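Local coordinates for protein glypican-1 (Homo sapiens, PDB 4YWT) that bears heparan sulfate chains at the cell surface and, through them, binds alpha-4 (V) collagen and takes part in Schwann cell myelination, at residues A[105-110]-A[373-378]; A[113-117]-A[313-317]; A[121-125]-A[140-144]; A[214-219]-A[299-305]. The protein carries 3 engineered substitutions. All coordinates share one frame; numbering follows the deposited sequence.

In the fold
The long helix 70-129 supplies the first segment of three contacts, in the order 105-110, 113-117 and 121-125. Soon afterwards contact 3 closes the shortest loop, as helix 137-152 folds back on the end of helix 70-129. Further along, contact 4 joins helix 204-236 to the loop that follows helix 286-299. The same loop then runs on to contact 2, where residues 313-317 return to helix 70-129 and enclose contacts 3 and 4, which lie in series. Contact 1 closes last, at the start of helix 373-387, and encloses all the others. None cross. Contacts 1, 2 and 4 all pack on one another, whereas contact 3 touches only contact 2.

Contact 1: residues A[105-110]-A[373-378]; sequences SFDDHF and TLEKLV
H109 reaches across from helix 70-129 and lays its imidazole against T373 and L377 of helix 373-387, whose methyls lie on the same side of the ring plane. The two helices run nearly antiparallel, their local axes 11.3 Å apart. With CG anti to the backbone nitrogen (chi1 -178°), the H109 ring extends toward the other helix. There the methyl CG2 of T373 lies over the ring face, 3.8 Å from the centroid, in a CH-pi contact. L377 CD1 meets the same ring obliquely, 3.8 Å from H109 CD2. Histidine suits this half-exposed place because it offers carbon surface to both methyls while its NE2 stays wet: a water in the plane of the ring lies 2.9 Å from H109 NE2 and accepts a bond from L374 N.

That water and the exposed T373 mark the solvent side. S105 only grazes L377; its hydroxyl instead bonds T101 O within its own helix.

The other side is buried and closely packed, with phenylalanine rings against leucine, valine and backbone. F106 brings CZ to 3.4 Å from the carbonyl oxygen of L377 and 3.9 Å from L377 CB, and it also borders V378. F110 CE1 meets methyl CD1 of L374 at 3.8 Å. Broad, flat phenylalanines fill the width between helices this far apart.

Both rings also reach helix 204-236, F106 against F222 and F110 against A219 and V223. F110 meets F303 edge-to-face, while L374 and V378 rest on W304, so that helix 373-387 is bound both to helix 70-129 and to the loop before helix 316-328.

Contact 2: residues A[113-117]-A[313-317]; sequences LLNDS and IGSVH. With NAG (2-acetamido-2-deoxy-beta-D-glucopyranose), chain E.
The hydroxyl oxygen of S117 is held from two directions, by H317 ND1 across the contact and by the hydroxyl of Y144 on helix 137-152. S117 OG lies near the plane of the imidazole at its edge. Its 2.4 Å separation from H317 ND1 is very short, so the exact length is doubtful, and either atom could be the donor. The CG of H317 lies between its backbone nitrogen and carbonyl carbon (chi1 59°), which swings the ring back toward S117. A serine suits the spot, being small and polar in a buried setting.

One turn earlier the backbones come close. G314 CA lies 3.6 Å from L113 O, an approach helped by the absence of a side chain on glycine. A water bridges the two segments, donating to G314 O at 2.6 Å and to L113 O at 3.0 Å. On the apolar side, L113 CB meets I313 CG2 at 4.1 Å, and L114 CA makes a bent CA-H...O contact with I313 O.

N115 faces away from this interface and carries the N-linked sugar, bonded from ND2 to C1 of NAG. S315 occupies the N-cap position of helix 316-328, though its hydroxyl bonds S311 O instead of capping. Here, then, a loop enters a helix against the side of a longer one in the mainly helical glypican fold.

Contact 3: residues A[121-125]-A[140-144]; sequences LQATF and FRDLY
A helical hairpin is closed here: helix 70-129 ends, the chain turns through the short helix 131-134, and helix 137-152 returns roughly antiparallel, placing L121 against F140 and Y144. The local axes stay 12.6 Å apart, a wide spacing that side chains of this size can fill.

L121 points toward the partner helix, and its two methyls divide the work. CD1 lies in the plane of the Y144 ring, at its edge, 4.0 Å from Y144 CE1; CD2 meets F140 CB at 4.2 Å. The leucine also lies over the centre of the F125 ring, one turn further on, its CG 3.6 Å above the plane. F125, covered in this way on one face, turns its edge to the face of F140 in a T-shaped pair, with ring centroids 5.8 Å apart and planes at 77°. Branched leucine and flat phenylalanine suit this buried, mostly apolar layer, in which the hydroxyl of Y144 is satisfied by S117 OG.

At the outer edge R141 NH2 donates to Q122 OE1 at 2.8 Å in a nearly straight bond of 172°. The acceptor lies in the guanidinium plane, but the donor stands above the carbonyl plane of Q122. The glutamine chain reaches over extended beyond CG, whereas the arginine bends at chi3 (-70°) to turn its end back toward it. Both are long enough to span the gap outside the apolar layer.

Helix 316-328 packs against this hairpin, with L320 touching L121 and F140 and A321 touching F125. Helix 158-177 adds F165 against F140, while Y133 of helix 131-134 packs on L121 and Q122.

Contact 4: residues A[214-219]-A[299-305]; sequences RAFVAA and ITDKFWG
R214, A218 and F303 account for most of the interface between helix 204-236 and the turns that follow helix 286-299. R214 spends its charge on backbone oxygen. Its chain runs extended as far as CD and then bends at chi3 (48°), bringing NH2 2.6 Å from K302 O in a hydrogen bond of 149°. That oxygen lies in the guanidinium plane, although the donor stands above the carbonyl plane. The backbone of W304 and G305 covers one face of the guanidinium; W304 O is close, but its angle is too poor for a bond.

The backbones come nearest at A215 and F303. One turn on, the single methyl of A218 fits among three neighbours, CB lying 3.6 Å from F303 CD1, 3.7 Å from K302 CB and 4.0 Å from I299 CG1. The F303 ring presents its edge to the helix, CE1 lying 3.5 Å from A218 C. T300 CA sits over the centre of one face of this ring. Small alanines let the ring edge come close to the helix backbone.

K302 leads its amine away to a cation-pi contact with Y470, which, with solvent, probably eases any repulsion from R214. The arginine thus supplies a donor to the K302 carbonyl beside the alanine-phenylalanine packing, probably helping to fix the turn on the helix.

Contact 1: residues A[105-110]-A[373-378]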
loop_
_atom_site.group_PDB
_atom_site.type_symbol
_atom_site.label_atom_id
_atom_site.label_comp_id
_atom_site.label_asym_id
_atom_site.label_seq_id
_atom_site.Cartn_x
_atom_site.Cartn_y
_atom_site.Cartn_z
ATOM N N SER A 105 5.007 11.054 0.242
ATOM C CA SER A 105 4.981 11.870 -0.969
ATOM C C SER A 105 3.598 12.460 -1.250
ATOM O O SER A 105 3.459 13.674 -1.416
ATOM C CB SER A 105 5.447 11.049 -2.174
ATOM O OG SER A 105 6.824 10.732 -2.071
ATOM N N PHE A 106 2.579 11.606 -1.291
ATOM C CA PHE A 106 1.236 12.076 -1.629
ATOM C C PHE A 106 0.634 12.982 -0.557
ATOM O O PHE A 106 0.057 14.025 -0.880
ATOM C CB PHE A 106 0.304 10.894 -1.894
ATOM C CG PHE A 106 0.376 10.380 -3.302
ATOM C CD1 PHE A 106 1.311 9.419 -3.658
ATOM C CD2 PHE A 106 -0.485 10.867 -4.273
ATOM C CE1 PHE A 106 1.381 8.948 -4.956
ATOM C CE2 PHE A 106 -0.420 10.401 -5.573
ATOM C CZ PHE A 106 0.516 9.439 -5.915
ATOM N N ASP A 107 0.764 12.590 0.709
ATOM C CA ASP A 107 0.238 13.411 1.799
ATOM C C ASP A 107 0.869 14.805 1.762
ATOM O O ASP A 107 0.169 15.838 1.704
ATOM C CB ASP A 107 0.497 12.739 3.149
ATOM C CG ASP A 107 -0.252 13.405 4.287
ATOM O OD1 ASP A 107 -1.435 13.759 4.092
ATOM O OD2 ASP A 107 0.337 13.571 5.376
ATOM N N ASP A 108 2.201 14.815 1.768
ATOM C CA ASP A 108 2.966 16.054 1.724
ATOM C C ASP A 108 2.616 16.902 0.510
ATOM O O ASP A 108 2.559 18.125 0.611
ATOM C CB ASP A 108 4.469 15.762 1.729
ATOM C CG ASP A 108 4.994 15.415 3.109
ATOM O OD1 ASP A 108 4.173 15.140 4.010
ATOM O OD2 ASP A 108 6.230 15.417 3.291
ATOM N N HIS A 109 2.380 16.265 -0.634
ATOM C CA HIS A 109 2.105 17.033 -1.844
ATOM C C HIS A 109 0.694 17.615 -1.861
ATOM O O HIS A 109 0.488 18.711 -2.373
ATOM C CB HIS A 109 2.317 16.193 -3.100
ATOM C CG HIS A 109 2.090 16.959 -4.366
ATOM N ND1 HIS A 109 2.827 18.075 -4.699
ATOM C CD2 HIS A 109 1.198 16.785 -5.370
ATOM C CE1 HIS A 109 2.404 18.552 -5.855
ATOM N NE2 HIS A 109 1.417 17.786 -6.285
ATOM N N PHE A 110 -0.277 16.885 -1.322
ATOM C CA PHE A 110 -1.633 17.419 -1.221
ATOM C C PHE A 110 -1.638 18.620 -0.277
ATOM O O PHE A 110 -2.160 19.711 -0.611
ATOM C CB PHE A 110 -2.605 16.339 -0.740
ATOM C CG PHE A 110 -2.961 15.331 -1.798
ATOM C CD1 PHE A 110 -3.224 15.734 -3.097
ATOM C CD2 PHE A 110 -3.016 13.979 -1.498
ATOM C CE1 PHE A 110 -3.550 14.811 -4.074
ATOM C CE2 PHE A 110 -3.335 13.049 -2.472
ATOM C CZ PHE A 110 -3.602 13.465 -3.761
ATOM N N THR A 373 3.300 17.816 -11.259
ATOM C CA THR A 373 3.833 16.991 -10.181
ATOM C C THR A 373 2.865 15.870 -9.811
ATOM O O THR A 373 3.259 14.705 -9.704
ATOM C CB THR A 373 4.137 17.830 -8.929
ATOM O OG1 THR A 373 5.082 18.856 -9.258
ATOM C CG2 THR A 373 4.714 16.952 -7.828
ATOM N N LEU A 374 1.596 16.229 -9.636
ATOM C CA LEU A 374 0.568 15.269 -9.247
ATOM C C LEU A 374 0.423 14.149 -10.272
ATOM O O LEU A 374 0.256 12.988 -9.910
ATOM C CB LEU A 374 -0.777 15.973 -9.051
ATOM C CG LEU A 374 -1.940 15.080 -8.613
ATOM C CD1 LEU A 374 -1.622 14.384 -7.299
ATOM C CD2 LEU A 374 -3.229 15.885 -8.502
ATOM N N GLU A 375 0.498 14.502 -11.551
ATOM C CA GLU A 375 0.339 13.527 -12.624
ATOM C C GLU A 375 1.511 12.544 -12.676
ATOM O O GLU A 375 1.315 11.340 -12.855
ATOM C CB GLU A 375 0.183 14.242 -13.967
ATOM C CG GLU A 375 -0.144 13.321 -15.131
ATOM C CD GLU A 375 -0.602 14.083 -16.360
ATOM O OE1 GLU A 375 -1.086 15.224 -16.205
ATOM O OE2 GLU A 375 -0.480 13.543 -17.479
ATOM N N LYS A 376 2.725 13.060 -12.515
ATOM C CA LYS A 376 3.911 12.211 -12.484
ATOM C C LYS A 376 3.859 11.274 -11.284
ATOM O O LYS A 376 4.154 10.075 -11.395
ATOM C CB LYS A 376 5.185 13.057 -12.437
ATOM C CG LYS A 376 5.412 13.918 -13.665
ATOM C CD LYS A 376 6.819 14.495 -13.664
ATOM C CE LYS A 376 7.010 15.503 -14.782
ATOM N NZ LYS A 376 6.606 14.936 -16.099
ATOM N N LEU A 377 3.479 11.835 -10.138
ATOM C CA LEU A 377 3.316 11.055 -8.919
ATOM C C LEU A 377 2.297 9.942 -9.124
ATOM O O LEU A 377 2.495 8.821 -8.662
ATOM C CB LEU A 377 2.887 11.950 -7.757
ATOM C CG LEU A 377 3.971 12.832 -7.139
ATOM C CD1 LEU A 377 3.369 13.733 -6.073
ATOM C CD2 LEU A 377 5.088 11.980 -6.560
ATOM N N VAL A 378 1.216 10.256 -9.828
ATOM C CA VAL A 378 0.167 9.277 -10.093
ATOM C C VAL A 378 0.659 8.175 -11.032
ATOM O O VAL A 378 0.366 7.002 -10.816
ATOM C CB VAL A 378 -1.096 9.952 -10.680
ATOM C CG1 VAL A 378 -1.971 8.943 -11.408
ATOM C CG2 VAL A 378 -1.884 10.634 -9.574
HETATM O O HOH W 1 0.746 19.049 -8.782
#

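Contact 2: residues A[113-117]-A[313-317]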
loop_
_atom_site.group_PDB
_atom_site.type_symbol
_atom_site.label_atom_id
_atom_site.label_comp_id
_atom_site.label_asym_id
_atom_site.label_seq_id
_atom_site.Cartn_x
_atom_site.Cartn_y
_atom_site.Cartn_z
ATOM N N LEU A 113 -0.016 21.517 -1.938
ATOM C CA LEU A 113 -0.858 22.128 -2.957
ATOM C C LEU A 113 -1.843 23.076 -2.296
ATOM O O LEU A 113 -1.987 24.232 -2.718
ATOM C CB LEU A 113 -1.599 21.067 -3.773
ATOM C CG LEU A 113 -0.793 20.370 -4.873
ATOM C CD1 LEU A 113 -1.612 19.260 -5.512
ATOM C CD2 LEU A 113 -0.330 21.373 -5.923
ATOM N N LEU A 114 -2.500 22.594 -1.242
ATOM C CA LEU A 114 -3.456 23.437 -0.524
ATOM C C LEU A 114 -2.779 24.687 0.063
ATOM O O LEU A 114 -3.226 25.827 -0.163
ATOM C CB LEU A 114 -4.143 22.636 0.584
ATOM C CG LEU A 114 -5.377 23.279 1.215
ATOM C CD1 LEU A 114 -6.395 23.632 0.142
ATOM C CD2 LEU A 114 -5.994 22.356 2.256
ATOM N N ASN A 115 -1.694 24.463 0.800
ATOM C CA ASN A 115 -0.945 25.544 1.437
ATOM C C ASN A 115 -0.448 26.595 0.442
ATOM O O ASN A 115 -0.502 27.799 0.707
ATOM C CB ASN A 115 0.241 24.964 2.216
ATOM C CG ASN A 115 -0.187 24.255 3.492
ATOM O OD1 ASN A 115 -1.371 23.998 3.706
ATOM N ND2 ASN A 115 0.782 23.936 4.345
ATOM N N ASP A 116 0.028 26.125 -0.704
ATOM C CA ASP A 116 0.559 26.981 -1.757
ATOM C C ASP A 116 -0.566 27.771 -2.402
ATOM O O ASP A 116 -0.382 28.926 -2.789
ATOM C CB ASP A 116 1.293 26.150 -2.811
ATOM C CG ASP A 116 2.378 26.932 -3.523
ATOM O OD1 ASP A 116 3.500 27.017 -2.980
ATOM O OD2 ASP A 116 2.110 27.459 -4.624
ATOM N N SER A 117 -1.728 27.139 -2.529
ATOM C CA SER A 117 -2.910 27.845 -3.004
ATOM C C SER A 117 -3.222 28.999 -2.057
ATOM O O SER A 117 -3.448 30.136 -2.493
ATOM C CB SER A 117 -4.105 26.898 -3.116
ATOM O OG SER A 117 -5.141 27.480 -3.889
ATOM N N ILE A 313 -7.398 20.932 -5.883
ATOM C CA ILE A 313 -6.682 20.802 -4.615
ATOM C C ILE A 313 -5.599 21.873 -4.471
ATOM O O ILE A 313 -5.290 22.319 -3.364
ATOM C CB ILE A 313 -6.054 19.396 -4.477
ATOM C CG1 ILE A 313 -7.147 18.325 -4.522
ATOM C CG2 ILE A 313 -5.257 19.270 -3.185
ATOM C CD1 ILE A 313 -6.622 16.919 -4.706
ATOM N N GLY A 314 -5.043 22.303 -5.597
ATOM C CA GLY A 314 -4.040 23.348 -5.585
ATOM C C GLY A 314 -4.454 24.611 -6.319
ATOM O O GLY A 314 -3.616 25.469 -6.592
ATOM N N SER A 315 -5.742 24.740 -6.632
ATOM C CA SER A 315 -6.207 25.880 -7.419
ATOM C C SER A 315 -7.552 26.454 -6.958
ATOM O O SER A 315 -8.276 27.050 -7.755
ATOM C CB SER A 315 -6.302 25.488 -8.896
ATOM O OG SER A 315 -7.388 24.607 -9.122
ATOM N N VAL A 316 -7.875 26.280 -5.680
ATOM C CA VAL A 316 -9.097 26.837 -5.095
ATOM C C VAL A 316 -9.170 28.359 -5.273
ATOM O O VAL A 316 -10.229 28.929 -5.596
ATOM C CB VAL A 316 -9.191 26.495 -3.590
ATOM C CG1 VAL A 316 -10.331 27.254 -2.932
ATOM C CG2 VAL A 316 -9.352 24.995 -3.388
ATOM N N HIS A 317 -8.024 29.005 -5.074
ATOM C CA HIS A 317 -7.920 30.457 -5.134
ATOM C C HIS A 317 -8.345 31.014 -6.489
ATOM O O HIS A 317 -8.835 32.137 -6.573
ATOM C CB HIS A 317 -6.490 30.900 -4.816
ATOM C CG HIS A 317 -5.459 30.342 -5.747
ATOM N ND1 HIS A 317 -4.922 29.082 -5.595
ATOM C CD2 HIS A 317 -4.862 30.876 -6.838
ATOM C CE1 HIS A 317 -4.041 28.862 -6.555
ATOM N NE2 HIS A 317 -3.986 29.935 -7.322
HETATM C C1 NAG E . 0.527 23.277 5.602
HETATM C C2 NAG E . 1.774 22.513 6.078
HETATM C C3 NAG E . 1.583 21.998 7.507
HETATM C C4 NAG E . 1.141 23.121 8.433
HETATM C C5 NAG E . -0.113 23.775 7.872
HETATM C C6 NAG E . -0.595 24.944 8.700
HETATM C C7 NAG E . 3.133 21.397 4.359
HETATM C C8 NAG E . 4.012 22.611 4.391
HETATM N N2 NAG E . 2.079 21.410 5.183
HETATM O O3 NAG E . 2.808 21.443 7.971
HETATM O O4 NAG E . 0.868 22.607 9.732
HETATM O O5 NAG E . 0.175 24.286 6.563
HETATM O O6 NAG E . 0.492 25.713 9.197
HETATM O O7 NAG E . 3.363 20.447 3.617
HETATM O O HOH W 2 -1.247 25.303 -5.454
#

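Contact 3: residues A[121-125]-A[140-144]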
loop_
_atom_site.group_PDB
_atom_site.type_symbol
_atom_site.label_atom_id
_atom_site.label_comp_id
_atom_site.label_asym_id
_atom_site.label_seq_id
_atom_site.Cartn_x
_atom_site.Cartn_y
_atom_site.Cartn_z
ATOM N N LEU A 121 -3.020 33.007 -2.843
ATOM C CA LEU A 121 -4.167 33.868 -2.592
ATOM C C LEU A 121 -3.761 35.075 -1.749
ATOM O O LEU A 121 -4.011 36.216 -2.132
ATOM C CB LEU A 121 -5.290 33.088 -1.901
ATOM C CG LEU A 121 -6.546 33.873 -1.510
ATOM C CD1 LEU A 121 -7.787 33.035 -1.764
ATOM C CD2 LEU A 121 -6.496 34.305 -0.052
ATOM N N GLN A 122 -3.131 34.814 -0.606
ATOM C CA GLN A 122 -2.717 35.880 0.303
ATOM C C GLN A 122 -1.785 36.887 -0.363
ATOM O O GLN A 122 -1.792 38.070 -0.022
ATOM C CB GLN A 122 -2.034 35.295 1.539
ATOM C CG GLN A 122 -2.960 34.538 2.470
ATOM C CD GLN A 122 -2.233 33.988 3.681
ATOM O OE1 GLN A 122 -2.856 33.599 4.669
ATOM N NE2 GLN A 122 -0.908 33.955 3.612
ATOM N N ALA A 123 -0.986 36.418 -1.314
ATOM C CA ALA A 123 -0.008 37.280 -1.965
ATOM C C ALA A 123 -0.602 38.096 -3.116
ATOM O O ALA A 123 -0.218 39.248 -3.324
ATOM C CB ALA A 123 1.164 36.455 -2.463
ATOM N N THR A 124 -1.533 37.505 -3.860
ATOM C CA THR A 124 -2.028 38.146 -5.078
ATOM C C THR A 124 -3.348 38.902 -4.904
ATOM O O THR A 124 -3.582 39.904 -5.578
ATOM C CB THR A 124 -2.213 37.115 -6.205
ATOM O OG1 THR A 124 -3.177 36.134 -5.806
ATOM C CG2 THR A 124 -0.893 36.428 -6.518
ATOM N N PHE A 125 -4.206 38.419 -4.009
ATOM C CA PHE A 125 -5.536 39.007 -3.821
ATOM C C PHE A 125 -5.575 40.489 -3.401
ATOM O O PHE A 125 -6.419 41.230 -3.903
ATOM C CB PHE A 125 -6.332 38.182 -2.805
ATOM C CG PHE A 125 -7.160 37.092 -3.427
ATOM C CD1 PHE A 125 -6.650 36.317 -4.456
ATOM C CD2 PHE A 125 -8.449 36.843 -2.983
ATOM C CE1 PHE A 125 -7.410 35.316 -5.033
ATOM C CE2 PHE A 125 -9.214 35.843 -3.555
ATOM C CZ PHE A 125 -8.693 35.078 -4.581
ATOM N N PHE A 140 -11.496 33.654 4.108
ATOM C CA PHE A 140 -10.742 32.779 3.218
ATOM C C PHE A 140 -9.818 31.848 4.001
ATOM O O PHE A 140 -9.733 30.649 3.710
ATOM C CB PHE A 140 -9.936 33.610 2.217
ATOM C CG PHE A 140 -10.785 34.471 1.325
ATOM C CD1 PHE A 140 -11.517 33.909 0.291
ATOM C CD2 PHE A 140 -10.851 35.840 1.517
ATOM C CE1 PHE A 140 -12.300 34.697 -0.533
ATOM C CE2 PHE A 140 -11.634 36.633 0.697
ATOM C CZ PHE A 140 -12.358 36.060 -0.330
ATOM N N ARG A 141 -9.134 32.404 4.996
ATOM C CA ARG A 141 -8.260 31.622 5.866
ATOM C C ARG A 141 -9.046 30.503 6.549
ATOM O O ARG A 141 -8.593 29.355 6.620
ATOM C CB ARG A 141 -7.593 32.529 6.903
ATOM C CG ARG A 141 -6.743 31.809 7.937
ATOM C CD ARG A 141 -5.835 32.791 8.666
ATOM N NE ARG A 141 -4.781 33.302 7.793
ATOM C CZ ARG A 141 -3.982 34.321 8.096
ATOM N NH1 ARG A 141 -4.117 34.951 9.254
ATOM N NH2 ARG A 141 -3.051 34.714 7.237
ATOM N N ASP A 142 -10.235 30.851 7.033
ATOM C CA ASP A 142 -11.140 29.886 7.648
ATOM C C ASP A 142 -11.554 28.813 6.652
ATOM O O ASP A 142 -11.601 27.632 6.991
ATOM C CB ASP A 142 -12.382 30.585 8.207
ATOM C CG ASP A 142 -12.122 31.269 9.535
ATOM O OD1 ASP A 142 -11.255 30.786 10.295
ATOM O OD2 ASP A 142 -12.784 32.288 9.822
ATOM N N LEU A 143 -11.856 29.223 5.422
ATOM C CA LEU A 143 -12.216 28.264 4.384
ATOM C C LEU A 143 -11.088 27.260 4.151
ATOM O O LEU A 143 -11.329 26.055 4.059
ATOM C CB LEU A 143 -12.567 28.978 3.077
ATOM C CG LEU A 143 -12.951 28.054 1.919
ATOM C CD1 LEU A 143 -14.054 27.093 2.340
ATOM C CD2 LEU A 143 -13.374 28.857 0.701
ATOM N N TYR A 144 -9.857 27.759 4.066
ATOM C CA TYR A 144 -8.708 26.880 3.867
ATOM C C TYR A 144 -8.492 25.946 5.054
ATOM O O TYR A 144 -8.157 24.774 4.871
ATOM C CB TYR A 144 -7.442 27.695 3.603
ATOM C CG TYR A 144 -7.281 28.091 2.154
ATOM C CD1 TYR A 144 -7.704 29.331 1.700
ATOM C CD2 TYR A 144 -6.717 27.214 1.236
ATOM C CE1 TYR A 144 -7.563 29.694 0.375
ATOM C CE2 TYR A 144 -6.573 27.567 -0.092
ATOM C CZ TYR A 144 -6.997 28.809 -0.516
ATOM O OH TYR A 144 -6.858 29.171 -1.835
#

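Contact 4: residues A[214-219]-A[299-305]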
loop_
_atom_site.group_PDB
_atom_site.type_symbol
_atom_site.label_atom_id
_atom_site.label_comp_id
_atom_site.label_asym_id
_atom_site.label_seq_id
_atom_site.Cartn_x
_atom_site.Cartn_y
_atom_site.Cartn_z
ATOM N N ARG A 214 -15.344 16.104 -5.146
ATOM C CA ARG A 214 -14.730 14.927 -5.758
ATOM C C ARG A 214 -13.258 14.755 -5.351
ATOM O O ARG A 214 -12.859 13.727 -4.773
ATOM C CB ARG A 214 -14.847 15.014 -7.282
ATOM C CG ARG A 214 -13.907 14.092 -8.037
ATOM C CD ARG A 214 -14.072 14.237 -9.545
ATOM N NE ARG A 214 -14.066 15.632 -9.979
ATOM C CZ ARG A 214 -12.982 16.402 -10.030
ATOM N NH1 ARG A 214 -13.082 17.658 -10.443
ATOM N NH2 ARG A 214 -11.800 15.924 -9.663
ATOM N N ALA A 215 -12.466 15.783 -5.638
ATOM C CA ALA A 215 -11.014 15.708 -5.530
ATOM C C ALA A 215 -10.501 15.506 -4.106
ATOM O O ALA A 215 -9.542 14.763 -3.896
ATOM C CB ALA A 215 -10.391 16.960 -6.127
ATOM N N PHE A 216 -11.121 16.161 -3.127
ATOM C CA PHE A 216 -10.597 16.084 -1.765
ATOM C C PHE A 216 -10.869 14.726 -1.113
ATOM O O PHE A 216 -9.997 14.170 -0.433
ATOM C CB PHE A 216 -11.157 17.221 -0.909
ATOM C CG PHE A 216 -10.388 18.507 -1.045
ATOM C CD1 PHE A 216 -9.234 18.719 -0.308
ATOM C CD2 PHE A 216 -10.805 19.494 -1.924
ATOM C CE1 PHE A 216 -8.517 19.895 -0.434
ATOM C CE2 PHE A 216 -10.094 20.672 -2.055
ATOM C CZ PHE A 216 -8.947 20.873 -1.309
ATOM N N VAL A 217 -12.061 14.177 -1.334
ATOM C CA VAL A 217 -12.361 12.850 -0.811
ATOM C C VAL A 217 -11.566 11.807 -1.597
ATOM O O VAL A 217 -11.161 10.783 -1.040
ATOM C CB VAL A 217 -13.879 12.523 -0.850
ATOM C CG1 VAL A 217 -14.378 12.355 -2.276
ATOM C CG2 VAL A 217 -14.174 11.271 -0.035
ATOM N N ALA A 218 -11.318 12.078 -2.880
ATOM C CA ALA A 218 -10.455 11.202 -3.668
ATOM C C ALA A 218 -9.060 11.121 -3.048
ATOM O O ALA A 218 -8.556 10.032 -2.745
ATOM C CB ALA A 218 -10.371 11.687 -5.105
ATOM N N ALA A 219 -8.451 12.287 -2.847
ATOM C CA ALA A 219 -7.118 12.391 -2.260
ATOM C C ALA A 219 -7.042 11.721 -0.891
ATOM O O ALA A 219 -6.141 10.904 -0.624
ATOM C CB ALA A 219 -6.715 13.853 -2.151
ATOM N N ILE A 299 -9.138 5.390 -8.069
ATOM C CA ILE A 299 -9.499 6.643 -7.407
ATOM C C ILE A 299 -8.644 7.827 -7.874
ATOM O O ILE A 299 -9.074 8.978 -7.785
ATOM C CB ILE A 299 -9.398 6.516 -5.864
ATOM C CG1 ILE A 299 -10.140 7.667 -5.177
ATOM C CG2 ILE A 299 -7.950 6.459 -5.411
ATOM C CD1 ILE A 299 -11.624 7.701 -5.476
ATOM N N THR A 300 -7.450 7.546 -8.389
ATOM C CA THR A 300 -6.536 8.607 -8.814
ATOM C C THR A 300 -7.087 9.417 -9.984
ATOM O O THR A 300 -6.696 10.564 -10.190
ATOM C CB THR A 300 -5.156 8.042 -9.213
ATOM O OG1 THR A 300 -5.295 7.177 -10.347
ATOM C CG2 THR A 300 -4.541 7.273 -8.058
ATOM N N ASP A 301 -7.994 8.817 -10.748
ATOM C CA ASP A 301 -8.620 9.506 -11.871
ATOM C C ASP A 301 -9.450 10.692 -11.390
ATOM O O ASP A 301 -9.581 11.699 -12.088
ATOM C CB ASP A 301 -9.502 8.543 -12.673
ATOM C CG ASP A 301 -8.695 7.525 -13.455
ATOM O OD1 ASP A 301 -7.515 7.802 -13.760
ATOM O OD2 ASP A 301 -9.242 6.448 -13.768
ATOM N N LYS A 302 -9.997 10.563 -10.184
ATOM C CA LYS A 302 -10.894 11.568 -9.626
ATOM C C LYS A 302 -10.155 12.796 -9.105
ATOM O O LYS A 302 -10.783 13.752 -8.652
ATOM C CB LYS A 302 -11.738 10.959 -8.502
ATOM C CG LYS A 302 -12.675 9.863 -8.968
ATOM C CD LYS A 302 -13.484 10.317 -10.172
ATOM C CE LYS A 302 -14.650 9.381 -10.446
ATOM N NZ LYS A 302 -15.510 9.888 -11.551
ATOM N N PHE A 303 -8.827 12.772 -9.171
ATOM C CA PHE A 303 -8.029 13.917 -8.742
ATOM C C PHE A 303 -8.262 15.102 -9.676
ATOM O O PHE A 303 -8.091 16.258 -9.287
ATOM C CB PHE A 303 -6.538 13.564 -8.692
ATOM C CG PHE A 303 -6.179 12.567 -7.617
ATOM C CD1 PHE A 303 -7.124 12.134 -6.697
ATOM C CD2 PHE A 303 -4.889 12.070 -7.526
ATOM C CE1 PHE A 303 -6.790 11.221 -5.714
ATOM C CE2 PHE A 303 -4.548 11.157 -6.543
ATOM C CZ PHE A 303 -5.500 10.732 -5.637
ATOM N N TRP A 304 -8.657 14.805 -10.911
ATOM C CA TRP A 304 -8.973 15.836 -11.891
ATOM C C TRP A 304 -10.398 15.700 -12.409
ATOM O O TRP A 304 -11.058 14.683 -12.189
ATOM C CB TRP A 304 -8.010 15.782 -13.075
ATOM C CG TRP A 304 -6.569 15.869 -12.712
ATOM C CD1 TRP A 304 -5.814 17.001 -12.614
ATOM C CD2 TRP A 304 -5.696 14.775 -12.416
ATOM N NE1 TRP A 304 -4.522 16.679 -12.268
ATOM C CE2 TRP A 304 -4.425 15.318 -12.142
ATOM C CE3 TRP A 304 -5.866 13.389 -12.355
ATOM C CZ2 TRP A 304 -3.330 14.523 -11.811
ATOM C CZ3 TRP A 304 -4.778 12.600 -12.025
ATOM C CH2 TRP A 304 -3.527 13.169 -11.756
ATOM N N GLY A 305 -10.861 16.733 -13.103
ATOM C CA GLY A 305 -12.127 16.680 -13.807
ATOM C C GLY A 305 -11.905 16.226 -15.238
ATOM O O GLY A 305 -10.788 15.869 -15.615
#